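Local coordinates for transcription regulator (Haloarcula marismortui ATCC 43049, PDB 3CRJ), which probably binds cis-regulatory DNA as a TetR-family transcription factor, most likely acting as a repressor, at residues A[31-36]-A[110-115]; A[21-26]-A[38-43]; A[60-65]-A[121-126]. All coordinates share one frame; numbering follows the deposited sequence.

Contact 1: A[31-36]-A[110-115]; sequences GYADLT and LLEMRS
Both carboxylate oxygens of E112 accept backbone N-H groups from the turn that follows helix 12-30, so one side chain of the TetR regulatory domain holds the edge of the DNA-binding domain. Y32 N gives its hydrogen to OE1 of E112 at 3.2 Å, arriving 47° out of the carboxylate plane, while A33 N reaches OE2 of E112 at 3.3 Å on the syn side but tilted 34° from the plane. Both bonds are fairly straight, and a two-point hold of this kind restricts rotation of the carboxylate. OE1 also accepts a hydrogen bond from Y119 OH of the second subunit, which ties the turn to the dimer interface. OE2 lies at the edge of the Y32 ring, which sits beside selenomethionine M113: CD1 of Y32 is 3.6 Å from CG of M113, and the selenium stands obliquely 5.4 Å from the ring centroid in a Met-aromatic contact. The ring is carried there because CG of Y32 lies trans to the backbone N (chi1 172°); its hydroxyl goes on to K120 NZ. Further out, a type I turn runs from Y32 to L35, and G31, with positive phi, is the first residue to leave the helix. In the other segment, S115 OG donates to E112 O at 2.8 Å.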
ATOM      1  N   GLY A  31       4.385 -12.488  12.620  1.00 57.98           N
ATOM      2  CA  GLY A  31       4.647 -11.621  11.482  1.00 58.78           C
ATOM      3  C   GLY A  31       5.544 -12.315  10.475  1.00 59.70           C
ATOM      4  O   GLY A  31       5.995 -13.442  10.696  1.00 59.26           O
ATOM      5  N   TYR A  32       5.824 -11.636   9.367  1.00 60.87           N
ATOM      6  CA  TYR A  32       6.700 -12.222   8.359  1.00 61.78           C
ATOM      7  C   TYR A  32       8.134 -12.407   8.866  1.00 61.65           C
ATOM      8  O   TYR A  32       8.648 -13.503   8.846  1.00 61.90           O
ATOM      9  CB  TYR A  32       6.690 -11.432   7.040  1.00 62.19           C
ATOM     10  CG  TYR A  32       7.750 -11.954   6.099  1.00 63.19           C
ATOM     11  CD1 TYR A  32       7.564 -13.150   5.407  1.00 63.76           C
ATOM     12  CD2 TYR A  32       8.957 -11.282   5.940  1.00 63.18           C
ATOM     13  CE1 TYR A  32       8.559 -13.658   4.576  1.00 63.96           C
ATOM     14  CE2 TYR A  32       9.951 -11.786   5.118  1.00 63.76           C
ATOM     15  CZ  TYR A  32       9.745 -12.973   4.439  1.00 63.53           C
ATOM     16  OH  TYR A  32      10.732 -13.472   3.619  1.00 64.27           O
ATOM     17  N   ALA A  33       8.773 -11.341   9.319  1.00 61.88           N
ATOM     18  CA  ALA A  33      10.209 -11.390   9.632  1.00 62.14           C
ATOM     19  C   ALA A  33      10.625 -12.536  10.581  1.00 62.37           C
ATOM     20  O   ALA A  33      11.688 -13.132  10.445  1.00 62.47           O
ATOM     21  CB  ALA A  33      10.665 -10.049  10.181  1.00 61.59           C
ATOM     22  N   ASP A  34       9.774 -12.842  11.542  1.00 62.68           N
ATOM     23  CA  ASP A  34      10.163 -13.745  12.588  1.00 62.54           C
ATOM     24  C   ASP A  34       9.541 -15.096  12.381  1.00 62.78           C
ATOM     25  O   ASP A  34       9.574 -15.932  13.273  1.00 63.30           O
ATOM     26  CB  ASP A  34       9.756 -13.178  13.947  1.00 62.74           C
ATOM     27  CG  ASP A  34      10.721 -12.131  14.444  1.00 62.85           C
ATOM     28  OD1 ASP A  34      11.924 -12.263  14.155  1.00 64.11           O
ATOM     29  OD2 ASP A  34      10.288 -11.174  15.116  1.00 63.24           O
ATOM     30  N   LEU A  35       8.955 -15.316  11.209  1.00 62.93           N
ATOM     31  CA  LEU A  35       8.402 -16.617  10.891  1.00 62.57           C
ATOM     32  C   LEU A  35       9.562 -17.529  10.632  1.00 62.75           C
ATOM     33  O   LEU A  35      10.573 -17.122  10.046  1.00 62.76           O
ATOM     34  CB  LEU A  35       7.577 -16.549   9.626  1.00 62.45           C
ATOM     35  CG  LEU A  35       6.244 -17.287   9.563  1.00 63.30           C
ATOM     36  CD1 LEU A  35       6.219 -18.003   8.254  1.00 65.39           C
ATOM     37  CD2 LEU A  35       6.034 -18.281  10.685  1.00 64.97           C
ATOM     38  N   THR A  36       9.417 -18.763  11.080  1.00 62.83           N
ATOM     39  CA  THR A  36      10.384 -19.817  10.801  1.00 62.58           C
ATOM     40  C   THR A  36       9.615 -21.113  10.570  1.00 62.96           C
ATOM     41  O   THR A  36       8.646 -21.396  11.266  1.00 63.35           O
ATOM     42  CB  THR A  36      11.390 -20.034  11.975  1.00 62.52           C
ATOM     43  OG1 THR A  36      10.715 -20.593  13.112  1.00 61.51           O
ATOM     44  CG2 THR A  36      12.066 -18.747  12.377  1.00 61.00           C
ATOM     45  N   LEU A 110       1.194  -9.471   5.408  1.00 58.39           N
ATOM     46  CA  LEU A 110       1.052  -9.309   3.956  1.00 58.07           C
ATOM     47  C   LEU A 110       1.691  -8.027   3.377  1.00 58.00           C
ATOM     48  O   LEU A 110       2.190  -8.040   2.256  1.00 58.16           O
ATOM     49  CB  LEU A 110      -0.416  -9.432   3.531  1.00 57.96           C
ATOM     50  CG  LEU A 110      -1.173 -10.764   3.724  1.00 57.16           C
ATOM     51  CD1 LEU A 110      -2.638 -10.512   3.431  1.00 57.58           C
ATOM     52  CD2 LEU A 110      -0.680 -11.832   2.818  1.00 54.11           C
ATOM     53  N   LEU A 111       1.687  -6.935   4.135  1.00 57.58           N
ATOM     54  CA  LEU A 111       2.370  -5.714   3.711  1.00 57.23           C
ATOM     55  C   LEU A 111       3.885  -5.918   3.756  1.00 57.23           C
ATOM     56  O   LEU A 111       4.605  -5.451   2.878  1.00 56.49           O
ATOM     57  CB  LEU A 111       2.003  -4.542   4.621  1.00 56.91           C
ATOM     58  CG  LEU A 111       1.859  -3.084   4.134  1.00 57.14           C
ATOM     59  CD1 LEU A 111       2.360  -2.119   5.217  1.00 55.52           C
ATOM     60  CD2 LEU A 111       2.485  -2.740   2.781  1.00 55.04           C
ATOM     61  N   GLU A 112       4.361  -6.628   4.774  1.00 57.46           N
ATOM     62  CA  GLU A 112       5.778  -6.932   4.875  1.00 58.30           C
ATOM     63  C   GLU A 112       6.171  -7.703   3.633  1.00 58.88           C
ATOM     64  O   GLU A 112       7.175  -7.397   2.991  1.00 59.32           O
ATOM     65  CB  GLU A 112       6.106  -7.776   6.110  1.00 58.03           C
ATOM     66  CG  GLU A 112       5.892  -7.117   7.452  1.00 57.70           C
ATOM     67  CD  GLU A 112       6.227  -8.061   8.605  1.00 59.74           C
ATOM     68  OE1 GLU A 112       5.284  -8.511   9.298  1.00 61.75           O
ATOM     69  OE2 GLU A 112       7.428  -8.375   8.816  1.00 61.84           O
HETATM   70  N   MSE A 113       5.364  -8.698   3.291  1.00 59.46           N
HETATM   71  CA  MSE A 113       5.650  -9.545   2.147  1.00 60.79           C
HETATM   72  C   MSE A 113       5.527  -8.800   0.822  1.00 60.11           C
HETATM   73  O   MSE A 113       6.299  -9.066  -0.099  1.00 59.96           O
HETATM   74  CB  MSE A 113       4.747 -10.767   2.156  1.00 59.99           C
HETATM   75  CG  MSE A 113       5.085 -11.754   3.228  1.00 60.72           C
HETATM   76 SE   MSE A 113       3.889 -13.273   3.169  0.90 65.71          SE
HETATM   77  CE  MSE A 113       2.319 -12.334   2.514  1.00 67.66           C
ATOM     78  N   ARG A 114       4.580  -7.859   0.743  1.00 59.92           N
ATOM     79  CA  ARG A 114       4.425  -7.014  -0.444  1.00 59.74           C
ATOM     80  C   ARG A 114       5.619  -6.114  -0.639  1.00 59.27           C
ATOM     81  O   ARG A 114       6.075  -5.918  -1.764  1.00 58.60           O
ATOM     82  CB  ARG A 114       3.180  -6.152  -0.378  1.00 59.64           C
ATOM     83  CG  ARG A 114       1.928  -6.853  -0.803  1.00 61.82           C
ATOM     84  CD  ARG A 114       0.753  -5.882  -0.858  1.00 64.21           C
ATOM     85  NE  ARG A 114      -0.537  -6.567  -0.824  1.00 66.73           N
ATOM     86  CZ  ARG A 114      -1.226  -6.800   0.297  1.00 68.52           C
ATOM     87  NH1 ARG A 114      -0.734  -6.410   1.486  1.00 67.91           N
ATOM     88  NH2 ARG A 114      -2.405  -7.433   0.230  1.00 67.55           N
ATOM     89  N   SER A 115       6.121  -5.559   0.463  1.00 59.28           N
ATOM     90  CA  SER A 115       7.294  -4.693   0.396  1.00 58.93           C
ATOM     91  C   SER A 115       8.520  -5.470  -0.053  1.00 59.09           C
ATOM     92  O   SER A 115       9.487  -4.869  -0.488  1.00 59.44           O
ATOM     93  CB  SER A 115       7.532  -3.943   1.709  1.00 58.56           C
ATOM     94  OG  SER A 115       8.119  -4.773   2.691  1.00 57.54           O
TER

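Contact 2: A[21-26]-A[38-43]; sequences QATYRA and QRIADE
The guanidinium of R25 has Q21 O and A22 CA of its own helix over one face, both near the rim, and at its edge, in plane, it meets E43 across the helix pair. This pair, helices 12-30 and 37-44, belongs to the TetR DNA-binding domain, the latter helix opening the predicted helix-turn-helix. The grip is side-on. NE of R25 donates to OE1 of E43 at 2.6 Å in a salt bridge, and NH2 of R25 donates to the backbone O of E43 at 3.1 Å, from above its carbonyl plane. Guanidinium and carboxylate planes stand 55° apart, and NE meets OE1 from above the carboxylate plane. E43 folds back to meet the arginine through a bend at chi2 (-80°), laying its carboxylate beside CB of R25. Inward, small side chains let the segment axes come within 8.2 Å at 114°: CB of A22 sits 3.8 Å from O of I40, and CB of A26 rests against CA of I40. L61 of helix 58-78 packs on both T23 and I40. OG1 of T23 is hydrogen-bonded to O of I19 in its own helix, and CG2 of I40 is merely a packing neighbour, 4.1 Å from OG1 of T23.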
ATOM      1  N   GLN A  21      -2.922 -23.912   7.197  1.00 59.64           N
ATOM      2  CA  GLN A  21      -3.546 -23.399   8.415  1.00 59.40           C
ATOM      3  C   GLN A  21      -2.536 -23.041   9.510  1.00 59.00           C
ATOM      4  O   GLN A  21      -2.599 -21.961  10.081  1.00 59.44           O
ATOM      5  CB  GLN A  21      -4.609 -24.369   8.908  1.00 59.13           C
ATOM      6  CG  GLN A  21      -5.868 -24.290   8.093  1.00 60.28           C
ATOM      7  CD  GLN A  21      -6.630 -25.587   8.076  1.00 62.31           C
ATOM      8  OE1 GLN A  21      -6.861 -26.158   7.017  1.00 64.07           O
ATOM      9  NE2 GLN A  21      -7.024 -26.070   9.249  1.00 63.36           N
ATOM     10  N   ALA A  22      -1.595 -23.932   9.777  1.00 58.76           N
ATOM     11  CA  ALA A  22      -0.523 -23.646  10.722  1.00 58.93           C
ATOM     12  C   ALA A  22       0.151 -22.346  10.323  1.00 59.40           C
ATOM     13  O   ALA A  22       0.372 -21.472  11.171  1.00 59.68           O
ATOM     14  CB  ALA A  22       0.488 -24.766  10.746  1.00 58.11           C
ATOM     15  N   THR A  23       0.458 -22.221   9.029  1.00 59.65           N
ATOM     16  CA  THR A  23       1.107 -21.033   8.478  1.00 59.56           C
ATOM     17  C   THR A  23       0.320 -19.778   8.814  1.00 59.38           C
ATOM     18  O   THR A  23       0.848 -18.867   9.472  1.00 59.70           O
ATOM     19  CB  THR A  23       1.289 -21.162   6.981  1.00 59.31           C
ATOM     20  OG1 THR A  23       1.747 -22.479   6.705  1.00 59.62           O
ATOM     21  CG2 THR A  23       2.321 -20.164   6.479  1.00 60.09           C
ATOM     22  N   TYR A  24      -0.944 -19.750   8.404  1.00 58.78           N
ATOM     23  CA  TYR A  24      -1.817 -18.677   8.800  1.00 58.65           C
ATOM     24  C   TYR A  24      -1.614 -18.354  10.280  1.00 58.47           C
ATOM     25  O   TYR A  24      -1.318 -17.207  10.610  1.00 58.75           O
ATOM     26  CB  TYR A  24      -3.268 -19.024   8.532  1.00 59.33           C
ATOM     27  CG  TYR A  24      -4.225 -18.011   9.088  1.00 59.93           C
ATOM     28  CD1 TYR A  24      -4.758 -17.014   8.284  1.00 62.54           C
ATOM     29  CD2 TYR A  24      -4.614 -18.058  10.423  1.00 61.50           C
ATOM     30  CE1 TYR A  24      -5.662 -16.069   8.803  1.00 63.58           C
ATOM     31  CE2 TYR A  24      -5.510 -17.123  10.962  1.00 62.57           C
ATOM     32  CZ  TYR A  24      -6.023 -16.132  10.150  1.00 62.32           C
ATOM     33  OH  TYR A  24      -6.898 -15.216  10.684  1.00 62.48           O
ATOM     34  N   ARG A  25      -1.745 -19.355  11.162  1.00 57.24           N
ATOM     35  CA  ARG A  25      -1.701 -19.106  12.612  1.00 55.95           C
ATOM     36  C   ARG A  25      -0.364 -18.538  13.051  1.00 55.72           C
ATOM     37  O   ARG A  25      -0.313 -17.663  13.910  1.00 56.23           O
ATOM     38  CB  ARG A  25      -2.035 -20.354  13.429  1.00 55.73           C
ATOM     39  CG  ARG A  25      -3.525 -20.696  13.489  1.00 53.76           C
ATOM     40  CD  ARG A  25      -3.797 -21.729  14.568  1.00 53.28           C
ATOM     41  NE  ARG A  25      -3.106 -23.010  14.352  1.00 53.04           N
ATOM     42  CZ  ARG A  25      -3.482 -23.944  13.475  1.00 53.00           C
ATOM     43  NH1 ARG A  25      -4.554 -23.768  12.711  1.00 53.19           N
ATOM     44  NH2 ARG A  25      -2.783 -25.063  13.357  1.00 52.75           N
ATOM     45  N   ALA A  26       0.704 -19.004  12.427  1.00 55.47           N
ATOM     46  CA  ALA A  26       2.053 -18.665  12.842  1.00 55.43           C
ATOM     47  C   ALA A  26       2.414 -17.254  12.362  1.00 55.67           C
ATOM     48  O   ALA A  26       2.973 -16.435  13.137  1.00 55.22           O
ATOM     49  CB  ALA A  26       3.026 -19.688  12.310  1.00 55.27           C
ATOM     50  N   GLN A  38      10.305 -23.676  11.796  1.00 64.98           N
ATOM     51  CA  GLN A  38      10.163 -24.205  13.122  1.00 65.72           C
ATOM     52  C   GLN A  38       8.847 -23.776  13.756  1.00 65.84           C
ATOM     53  O   GLN A  38       8.122 -24.603  14.330  1.00 65.82           O
ATOM     54  CB  GLN A  38      11.323 -23.793  14.006  1.00 65.83           C
ATOM     55  CG  GLN A  38      11.237 -24.414  15.385  1.00 69.55           C
ATOM     56  CD  GLN A  38      10.719 -25.869  15.350  1.00 76.09           C
ATOM     57  OE1 GLN A  38       9.591 -26.148  15.796  1.00 79.78           O
ATOM     58  NE2 GLN A  38      11.532 -26.796  14.806  1.00 76.05           N
ATOM     59  N   ARG A  39       8.536 -22.486  13.654  1.00 65.63           N
ATOM     60  CA  ARG A  39       7.362 -21.956  14.336  1.00 65.49           C
ATOM     61  C   ARG A  39       6.093 -22.433  13.641  1.00 65.56           C
ATOM     62  O   ARG A  39       5.119 -22.824  14.294  1.00 65.41           O
ATOM     63  CB  ARG A  39       7.436 -20.439  14.456  1.00 65.49           C
ATOM     64  CG  ARG A  39       8.228 -20.013  15.685  1.00 64.65           C
ATOM     65  CD  ARG A  39       8.752 -18.619  15.524  1.00 65.19           C
ATOM     66  NE  ARG A  39       9.752 -18.297  16.539  1.00 67.03           N
ATOM     67  CZ  ARG A  39       9.998 -17.064  16.980  1.00 67.50           C
ATOM     68  NH1 ARG A  39       9.320 -16.032  16.504  1.00 69.70           N
ATOM     69  NH2 ARG A  39      10.909 -16.854  17.905  1.00 68.17           N
ATOM     70  N   ILE A  40       6.138 -22.441  12.313  1.00 65.43           N
ATOM     71  CA  ILE A  40       5.153 -23.148  11.517  1.00 65.12           C
ATOM     72  C   ILE A  40       4.981 -24.574  12.043  1.00 64.93           C
ATOM     73  O   ILE A  40       3.873 -24.979  12.392  1.00 64.89           O
ATOM     74  CB  ILE A  40       5.577 -23.176  10.060  1.00 65.18           C
ATOM     75  CG1 ILE A  40       5.716 -21.742   9.551  1.00 64.80           C
ATOM     76  CG2 ILE A  40       4.596 -24.021   9.243  1.00 65.39           C
ATOM     77  CD1 ILE A  40       6.151 -21.637   8.105  1.00 65.11           C
ATOM     78  N   ALA A  41       6.078 -25.319  12.139  1.00 64.56           N
ATOM     79  CA  ALA A  41       5.987 -26.689  12.618  1.00 64.63           C
ATOM     80  C   ALA A  41       5.378 -26.777  14.004  1.00 64.63           C
ATOM     81  O   ALA A  41       4.538 -27.630  14.242  1.00 64.54           O
ATOM     82  CB  ALA A  41       7.326 -27.364  12.585  1.00 65.18           C
ATOM     83  N   ASP A  42       5.786 -25.900  14.918  1.00 65.00           N
ATOM     84  CA  ASP A  42       5.147 -25.857  16.246  1.00 65.41           C
ATOM     85  C   ASP A  42       3.624 -25.679  16.170  1.00 64.51           C
ATOM     86  O   ASP A  42       2.874 -26.256  16.940  1.00 64.17           O
ATOM     87  CB  ASP A  42       5.765 -24.799  17.157  1.00 65.63           C
ATOM     88  CG  ASP A  42       5.110 -24.778  18.543  1.00 69.29           C
ATOM     89  OD1 ASP A  42       4.013 -24.173  18.701  1.00 72.41           O
ATOM     90  OD2 ASP A  42       5.680 -25.378  19.492  1.00 72.35           O
ATOM     91  N   GLU A  43       3.169 -24.880  15.224  1.00 64.70           N
ATOM     92  CA  GLU A  43       1.742 -24.694  15.057  1.00 64.50           C
ATOM     93  C   GLU A  43       1.043 -25.867  14.369  1.00 63.82           C
ATOM     94  O   GLU A  43      -0.154 -26.065  14.539  1.00 63.73           O
ATOM     95  CB  GLU A  43       1.468 -23.373  14.349  1.00 64.76           C
ATOM     96  CG  GLU A  43       1.307 -22.212  15.329  1.00 65.89           C
ATOM     97  CD  GLU A  43      -0.070 -22.161  15.952  1.00 66.18           C
ATOM     98  OE1 GLU A  43      -0.874 -23.083  15.711  1.00 66.93           O
ATOM     99  OE2 GLU A  43      -0.347 -21.196  16.688  1.00 67.00           O
TER

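Contact 3: A[60-65]-A[121-126]; sequences DLLAAF and EAFSDR
A63 lays its CB over one face of the R126 guanidinium, 3.4 Å above the plane and displaced toward the rim, with NH2 of R126 the nearest atom. The overlap joins helices 58-78 and 121-148, whose segments here run nearly parallel, across the junction of the DNA-binding and regulatory domains of a TetR-type regulator. The segment axes lie only 4° apart in direction and 9.5 Å from each other, with A63 meeting both A122 and R126 of the other helix. CB of A63 touches CB of A122 at 4.2 Å. Alongside, the F123 ring approaches L62 and A63 obliquely: CZ of F123 is 4.0 Å from CB of L62, and CE1 of F123 comes to a similar distance from the backbone N of A63. CG of F123 stands trans to its own carbonyl carbon (chi1 -72°), which swings the ring toward helix 58-78. R126 owes its curled path to a bend at chi2 (30°), and NE forms a salt bridge with D67 further along helix 58-78. An alanine in place of R126 would probably leave D67 without this charged partner and strip the flat cover from A63. The other end of the guanidinium bends back to its own helix, where NH1 of R126 makes a weak hydrogen bond to O of A122 at 2.8 Å.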
ATOM      1  N   ASP A  60       9.490 -20.853  -0.199  1.00 61.64           N
ATOM      2  CA  ASP A  60       8.658 -21.762  -0.973  1.00 61.52           C
ATOM      3  C   ASP A  60       7.297 -21.871  -0.309  1.00 60.66           C
ATOM      4  O   ASP A  60       6.255 -21.829  -0.960  1.00 60.23           O
ATOM      5  CB  ASP A  60       9.280 -23.154  -1.020  1.00 62.42           C
ATOM      6  CG  ASP A  60      10.553 -23.206  -1.838  1.00 64.38           C
ATOM      7  OD1 ASP A  60      11.260 -22.173  -1.902  1.00 67.12           O
ATOM      8  OD2 ASP A  60      10.849 -24.294  -2.394  1.00 66.24           O
ATOM      9  N   LEU A  61       7.335 -21.995   1.015  1.00 60.08           N
ATOM     10  CA  LEU A  61       6.156 -22.241   1.813  1.00 59.03           C
ATOM     11  C   LEU A  61       5.189 -21.072   1.717  1.00 58.64           C
ATOM     12  O   LEU A  61       3.987 -21.272   1.587  1.00 58.72           O
ATOM     13  CB  LEU A  61       6.561 -22.507   3.256  1.00 58.68           C
ATOM     14  CG  LEU A  61       5.465 -23.069   4.152  1.00 58.17           C
ATOM     15  CD1 LEU A  61       6.090 -23.929   5.210  1.00 57.26           C
ATOM     16  CD2 LEU A  61       4.625 -21.956   4.775  1.00 57.69           C
ATOM     17  N   LEU A  62       5.718 -19.857   1.750  1.00 57.91           N
ATOM     18  CA  LEU A  62       4.877 -18.675   1.683  1.00 57.68           C
ATOM     19  C   LEU A  62       4.389 -18.358   0.271  1.00 57.56           C
ATOM     20  O   LEU A  62       3.369 -17.695   0.092  1.00 57.14           O
ATOM     21  CB  LEU A  62       5.601 -17.486   2.299  1.00 57.72           C
ATOM     22  CG  LEU A  62       5.831 -17.543   3.812  1.00 58.90           C
ATOM     23  CD1 LEU A  62       6.680 -16.366   4.243  1.00 59.55           C
ATOM     24  CD2 LEU A  62       4.497 -17.563   4.593  1.00 58.79           C
ATOM     25  N   ALA A  63       5.102 -18.823  -0.748  1.00 57.70           N
ATOM     26  CA  ALA A  63       4.567 -18.669  -2.090  1.00 58.07           C
ATOM     27  C   ALA A  63       3.298 -19.502  -2.151  1.00 57.95           C
ATOM     28  O   ALA A  63       2.248 -19.011  -2.576  1.00 57.99           O
ATOM     29  CB  ALA A  63       5.561 -19.107  -3.142  1.00 58.50           C
ATOM     30  N   ALA A  64       3.400 -20.745  -1.678  1.00 57.79           N
ATOM     31  CA  ALA A  64       2.237 -21.639  -1.541  1.00 57.64           C
ATOM     32  C   ALA A  64       1.106 -20.988  -0.720  1.00 57.85           C
ATOM     33  O   ALA A  64      -0.059 -21.042  -1.124  1.00 57.84           O
ATOM     34  CB  ALA A  64       2.654 -22.964  -0.941  1.00 56.84           C
ATOM     35  N   PHE A  65       1.464 -20.343   0.398  1.00 57.80           N
ATOM     36  CA  PHE A  65       0.492 -19.693   1.269  1.00 58.28           C
ATOM     37  C   PHE A  65      -0.219 -18.544   0.565  1.00 58.86           C
ATOM     38  O   PHE A  65      -1.418 -18.335   0.766  1.00 59.35           O
ATOM     39  CB  PHE A  65       1.125 -19.213   2.582  1.00 58.37           C
ATOM     40  CG  PHE A  65       0.128 -18.633   3.560  1.00 58.92           C
ATOM     41  CD1 PHE A  65      -0.728 -19.466   4.287  1.00 59.65           C
ATOM     42  CD2 PHE A  65       0.028 -17.259   3.745  1.00 58.73           C
ATOM     43  CE1 PHE A  65      -1.662 -18.930   5.184  1.00 58.86           C
ATOM     44  CE2 PHE A  65      -0.911 -16.712   4.645  1.00 59.18           C
ATOM     45  CZ  PHE A  65      -1.755 -17.555   5.358  1.00 58.87           C
ATOM     46  N   GLU A 121      10.935 -12.881  -6.825  1.00 61.20           N
ATOM     47  CA  GLU A 121      10.032 -13.191  -7.925  1.00 61.22           C
ATOM     48  C   GLU A 121       8.802 -13.996  -7.518  1.00 61.02           C
ATOM     49  O   GLU A 121       7.688 -13.682  -7.947  1.00 61.35           O
ATOM     50  CB  GLU A 121      10.778 -13.961  -8.994  1.00 61.41           C
ATOM     51  CG  GLU A 121      11.123 -13.156 -10.202  1.00 62.87           C
ATOM     52  CD  GLU A 121      11.676 -14.048 -11.280  1.00 65.53           C
ATOM     53  OE1 GLU A 121      10.876 -14.522 -12.119  1.00 67.43           O
ATOM     54  OE2 GLU A 121      12.899 -14.311 -11.260  1.00 65.29           O
ATOM     55  N   ALA A 122       9.000 -15.029  -6.701  1.00 60.62           N
ATOM     56  CA  ALA A 122       7.909 -15.907  -6.316  1.00 59.99           C
ATOM     57  C   ALA A 122       6.783 -15.126  -5.660  1.00 60.26           C
ATOM     58  O   ALA A 122       5.608 -15.441  -5.886  1.00 60.40           O
ATOM     59  CB  ALA A 122       8.400 -17.001  -5.409  1.00 60.14           C
ATOM     60  N   PHE A 123       7.132 -14.104  -4.869  1.00 59.69           N
ATOM     61  CA  PHE A 123       6.127 -13.256  -4.229  1.00 59.57           C
ATOM     62  C   PHE A 123       5.518 -12.296  -5.254  1.00 59.95           C
ATOM     63  O   PHE A 123       4.287 -12.131  -5.341  1.00 60.26           O
ATOM     64  CB  PHE A 123       6.733 -12.439  -3.060  1.00 59.42           C
ATOM     65  CG  PHE A 123       7.086 -13.249  -1.812  1.00 57.79           C
ATOM     66  CD1 PHE A 123       7.028 -14.649  -1.790  1.00 56.13           C
ATOM     67  CD2 PHE A 123       7.516 -12.586  -0.658  1.00 56.27           C
ATOM     68  CE1 PHE A 123       7.382 -15.369  -0.638  1.00 54.74           C
ATOM     69  CE2 PHE A 123       7.863 -13.298   0.503  1.00 54.88           C
ATOM     70  CZ  PHE A 123       7.797 -14.689   0.504  1.00 56.02           C
ATOM     71  N   SER A 124       6.394 -11.648  -6.017  1.00 60.13           N
ATOM     72  CA  SER A 124       5.981 -10.712  -7.052  1.00 59.85           C
ATOM     73  C   SER A 124       5.018 -11.365  -8.038  1.00 59.61           C
ATOM     74  O   SER A 124       3.912 -10.850  -8.247  1.00 59.45           O
ATOM     75  CB  SER A 124       7.189 -10.159  -7.790  1.00 59.95           C
ATOM     76  OG  SER A 124       6.776  -9.127  -8.662  1.00 61.56           O
ATOM     77  N   ASP A 125       5.425 -12.492  -8.627  1.00 59.04           N
ATOM     78  CA  ASP A 125       4.521 -13.278  -9.480  1.00 59.33           C
ATOM     79  C   ASP A 125       3.141 -13.480  -8.848  1.00 59.30           C
ATOM     80  O   ASP A 125       2.115 -13.388  -9.534  1.00 59.09           O
ATOM     81  CB  ASP A 125       5.108 -14.660  -9.785  1.00 59.31           C
ATOM     82  CG  ASP A 125       6.357 -14.601 -10.640  1.00 60.09           C
ATOM     83  OD1 ASP A 125       6.582 -13.566 -11.296  1.00 61.65           O
ATOM     84  OD2 ASP A 125       7.125 -15.594 -10.658  1.00 61.09           O
ATOM     85  N   ARG A 126       3.147 -13.748  -7.538  1.00 59.39           N
ATOM     86  CA  ARG A 126       1.990 -14.206  -6.774  1.00 59.30           C
ATOM     87  C   ARG A 126       1.019 -13.084  -6.502  1.00 59.70           C
ATOM     88  O   ARG A 126      -0.201 -13.286  -6.532  1.00 59.80           O
ATOM     89  CB  ARG A 126       2.459 -14.761  -5.434  1.00 59.41           C
ATOM     90  CG  ARG A 126       2.343 -16.255  -5.213  1.00 58.87           C
ATOM     91  CD  ARG A 126       2.457 -17.021  -6.467  1.00 59.40           C
ATOM     92  NE  ARG A 126       2.904 -18.383  -6.214  1.00 59.60           N
ATOM     93  CZ  ARG A 126       4.141 -18.815  -6.456  1.00 59.53           C
ATOM     94  NH1 ARG A 126       5.055 -17.982  -6.939  1.00 58.50           N
ATOM     95  NH2 ARG A 126       4.463 -20.080  -6.228  1.00 58.18           N
TER

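How the contacts relate
The three contacts illustrate how an all-helical regulator couples two domains. Contact 2 is internal to the DNA-binding domain, whereas contacts 1 and 3 both join that domain to the regulatory one, with centres about 12 Å apart. Contact 2 lies about 14 Å from contact 1 and 17 Å from contact 3, again between centres. Along the chain, contact 2 closes before contact 3 opens, while contact 1 interleaves with each. Side chains link them: L35 packs on A26 and I40, Y32 on L62 and F123, and L61 on T23 and I40. Helix 58-78 thus lies between the helix-turn-helix and the regulatory helices, a route by which movement in one domain could reach the other.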